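Local structure of endo-1,4-beta-xylanase (Bacteroides thetaiotaomicron VPI-5482, 3KST) at residues V230-K234 with N235-Q239. The protein probably hydrolyses glycosidic bonds in xylan or related plant polysaccharides, as a calcium-binding member of glycoside hydrolase family 43. Numbering follows the deposited sequence.
Sequences VKYSK and NPLLQ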
ATOM      1  N   VAL A 230       9.551   1.339 -17.810  1.00 13.72           N
ATOM      2  CA  VAL A 230       8.835   2.121 -18.828  0.50 13.75           C
ATOM      3  C   VAL A 230       7.403   2.312 -18.324  1.00 13.49           C
ATOM      4  O   VAL A 230       6.713   1.358 -17.997  1.00 12.88           O
ATOM      5  CB  VAL A 230       8.873   1.521 -20.263  0.50 13.90           C
ATOM      6  CG1 VAL A 230      10.328   1.335 -20.715  0.50 14.30           C
ATOM      7  CG2 VAL A 230       8.080   0.224 -20.368  0.50 13.41           C
ATOM      8  N   LYS A 231       6.993   3.573 -18.221  1.00 13.50           N
ATOM      9  CA  LYS A 231       5.671   3.947 -17.751  1.00 13.26           C
ATOM     10  C   LYS A 231       4.665   3.696 -18.840  1.00 13.60           C
ATOM     11  O   LYS A 231       4.968   3.919 -20.029  1.00 13.73           O
ATOM     12  CB  LYS A 231       5.608   5.437 -17.348  1.00 13.23           C
ATOM     13  CG  LYS A 231       6.284   5.753 -16.012  1.00 13.50           C
ATOM     14  CD  LYS A 231       6.487   7.233 -15.820  1.00 10.90           C
ATOM     15  CE  LYS A 231       7.190   7.586 -14.496  1.00 10.66           C
ATOM     16  NZ  LYS A 231       7.491   9.027 -14.350  1.00  7.65           N
ATOM     17  N   TYR A 232       3.504   3.176 -18.443  1.00 13.82           N
ATOM     18  CA  TYR A 232       2.359   2.993 -19.348  1.00 13.79           C
ATOM     19  C   TYR A 232       2.019   4.358 -19.978  1.00 14.56           C
ATOM     20  O   TYR A 232       1.914   5.361 -19.261  1.00 13.17           O
ATOM     21  CB  TYR A 232       1.193   2.435 -18.540  1.00 14.78           C
ATOM     22  CG  TYR A 232      -0.110   2.258 -19.285  1.00 15.80           C
ATOM     23  CD1 TYR A 232      -0.160   1.613 -20.528  1.00 17.87           C
ATOM     24  CD2 TYR A 232      -1.313   2.678 -18.710  1.00 17.68           C
ATOM     25  CE1 TYR A 232      -1.389   1.440 -21.198  1.00 19.17           C
ATOM     26  CE2 TYR A 232      -2.522   2.490 -19.340  1.00 18.77           C
ATOM     27  CZ  TYR A 232      -2.572   1.871 -20.571  1.00 21.06           C
ATOM     28  OH  TYR A 232      -3.821   1.755 -21.150  1.00 22.27           O
ATOM     29  N   SER A 233       1.862   4.374 -21.305  1.00 14.68           N
ATOM     30  CA  SER A 233       1.634   5.606 -22.048  0.50 15.62           C
ATOM     31  C   SER A 233       0.283   6.277 -21.742  1.00 15.45           C
ATOM     32  O   SER A 233       0.173   7.491 -21.882  1.00 16.96           O
ATOM     33  CB  SER A 233       1.796   5.365 -23.563  0.50 15.31           C
ATOM     34  OG  SER A 233       1.999   6.591 -24.242  0.50 16.74           O
ATOM     35  N   LYS A 234      -0.723   5.488 -21.325  1.00 15.58           N
ATOM     36  CA  LYS A 234      -2.073   6.006 -20.994  1.00 15.44           C
ATOM     37  C   LYS A 234      -2.280   6.179 -19.475  1.00 14.78           C
ATOM     38  O   LYS A 234      -3.453   6.188 -18.996  1.00 13.32           O
ATOM     39  CB  LYS A 234      -3.215   5.111 -21.534  1.00 15.94           C
ATOM     40  CG  LYS A 234      -3.126   4.552 -22.980  1.00 18.41           C
ATOM     41  CD  LYS A 234      -3.685   5.485 -24.049  1.00 21.90           C
ATOM     42  CE  LYS A 234      -5.210   5.680 -23.929  1.00 22.91           C
ATOM     43  NZ  LYS A 234      -5.815   6.150 -25.214  1.00 25.56           N
ATOM     44  N   ASN A 235      -1.191   6.288 -18.695  1.00 13.40           N
ATOM     45  CA  ASN A 235      -1.360   6.646 -17.271  1.00 13.30           C
ATOM     46  C   ASN A 235      -2.021   8.043 -17.213  1.00 12.98           C
ATOM     47  O   ASN A 235      -1.803   8.861 -18.128  1.00 12.70           O
ATOM     48  CB  ASN A 235      -0.046   6.725 -16.492  1.00 11.90           C
ATOM     49  CG  ASN A 235       0.520   5.378 -16.057  1.00 12.81           C
ATOM     50  OD1 ASN A 235      -0.167   4.368 -15.908  1.00 11.64           O
ATOM     51  ND2 ASN A 235       1.809   5.397 -15.769  1.00 11.28           N
ATOM     52  N   PRO A 236      -2.806   8.339 -16.159  1.00 13.71           N
ATOM     53  CA  PRO A 236      -3.099   7.467 -15.005  1.00 13.19           C
ATOM     54  C   PRO A 236      -4.231   6.441 -15.186  1.00 12.82           C
ATOM     55  O   PRO A 236      -5.131   6.619 -16.023  1.00 13.11           O
ATOM     56  CB  PRO A 236      -3.460   8.462 -13.919  1.00 12.70           C
ATOM     57  CG  PRO A 236      -4.076   9.624 -14.636  1.00 13.74           C
ATOM     58  CD  PRO A 236      -3.449   9.663 -16.010  1.00 13.69           C
ATOM     59  N   LEU A 237      -4.150   5.361 -14.410  1.00 12.63           N
ATOM     60  CA  LEU A 237      -5.200   4.339 -14.360  1.00 13.31           C
ATOM     61  C   LEU A 237      -6.406   4.823 -13.562  1.00 13.14           C
ATOM     62  O   LEU A 237      -7.524   4.387 -13.843  1.00 12.52           O
ATOM     63  CB  LEU A 237      -4.703   3.037 -13.707  1.00 14.36           C
ATOM     64  CG  LEU A 237      -3.844   2.038 -14.492  1.00 15.76           C
ATOM     65  CD1 LEU A 237      -2.961   2.702 -15.517  1.00 19.75           C
ATOM     66  CD2 LEU A 237      -3.061   1.109 -13.516  1.00 19.53           C
ATOM     67  N   LEU A 238      -6.171   5.685 -12.563  1.00 11.46           N
ATOM     68  CA  LEU A 238      -7.203   6.152 -11.638  1.00 10.87           C
ATOM     69  C   LEU A 238      -6.830   7.547 -11.152  1.00 10.78           C
ATOM     70  O   LEU A 238      -5.794   7.714 -10.566  1.00  9.87           O
ATOM     71  CB  LEU A 238      -7.284   5.210 -10.424  1.00 10.44           C
ATOM     72  CG  LEU A 238      -8.227   5.636  -9.266  1.00 12.09           C
ATOM     73  CD1 LEU A 238      -9.639   5.633  -9.772  1.00 13.26           C
ATOM     74  CD2 LEU A 238      -8.067   4.767  -8.001  1.00  9.26           C
ATOM     75  N   GLN A 239      -7.679   8.536 -11.418  1.00 10.92           N
ATOM     76  CA  GLN A 239      -7.493   9.922 -10.980  1.00 11.65           C
ATOM     77  C   GLN A 239      -8.910  10.529 -10.831  1.00 12.21           C
ATOM     78  O   GLN A 239      -9.387  11.311 -11.667  1.00 14.78           O
ATOM     79  CB  GLN A 239      -6.580  10.678 -11.952  1.00 11.72           C
ATOM     80  CG  GLN A 239      -6.227  12.108 -11.536  1.00 11.95           C
ATOM     81  CD  GLN A 239      -5.278  12.791 -12.505  1.00 15.00           C
ATOM     82  OE1 GLN A 239      -5.554  12.866 -13.692  1.00 15.12           O
ATOM     83  NE2 GLN A 239      -4.172  13.322 -11.993  1.00 16.08           N
TER
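Tyr232 and Asn235 are the first and last residues of a type I beta turn, closed by a hydrogen bond from Asn235 N to Tyr232 O (3.3 Å, N-H...O angle 160°). The side chains of the same two residues meet beneath the turn: Asn235 OD1 lies at the edge of the tyrosine ring, 3.5 Å from Tyr232 CD2, with amide and ring planes 77° apart. With CG anti to the backbone N (chi1 176°), the Tyr232 ring lies back under the turn, and Lys234 N sits 3.7 Å above its plane, over the centre. Leu237 adds an apolar contact, its CD1 methyl 3.6 Å from Tyr232 CD2, approaching the ring obliquely. A cis peptide bond joins Asn235 to Pro236 and bends the chain out of the turn. The Asn235 amide is held through ND2 by Tyr219 O; an alanine here would probably cost Tyr219 O this side-chain donor and open a gap beside the Tyr232 ring. The turn carries the chain off the short edge strand 230-231, which pairs antiparallel with strand 216-222: Tyr219 stacks on Tyr232, and farther on, the backbones of Leu237 and Leu238 share Val217 as a partner, a classic beta bulge.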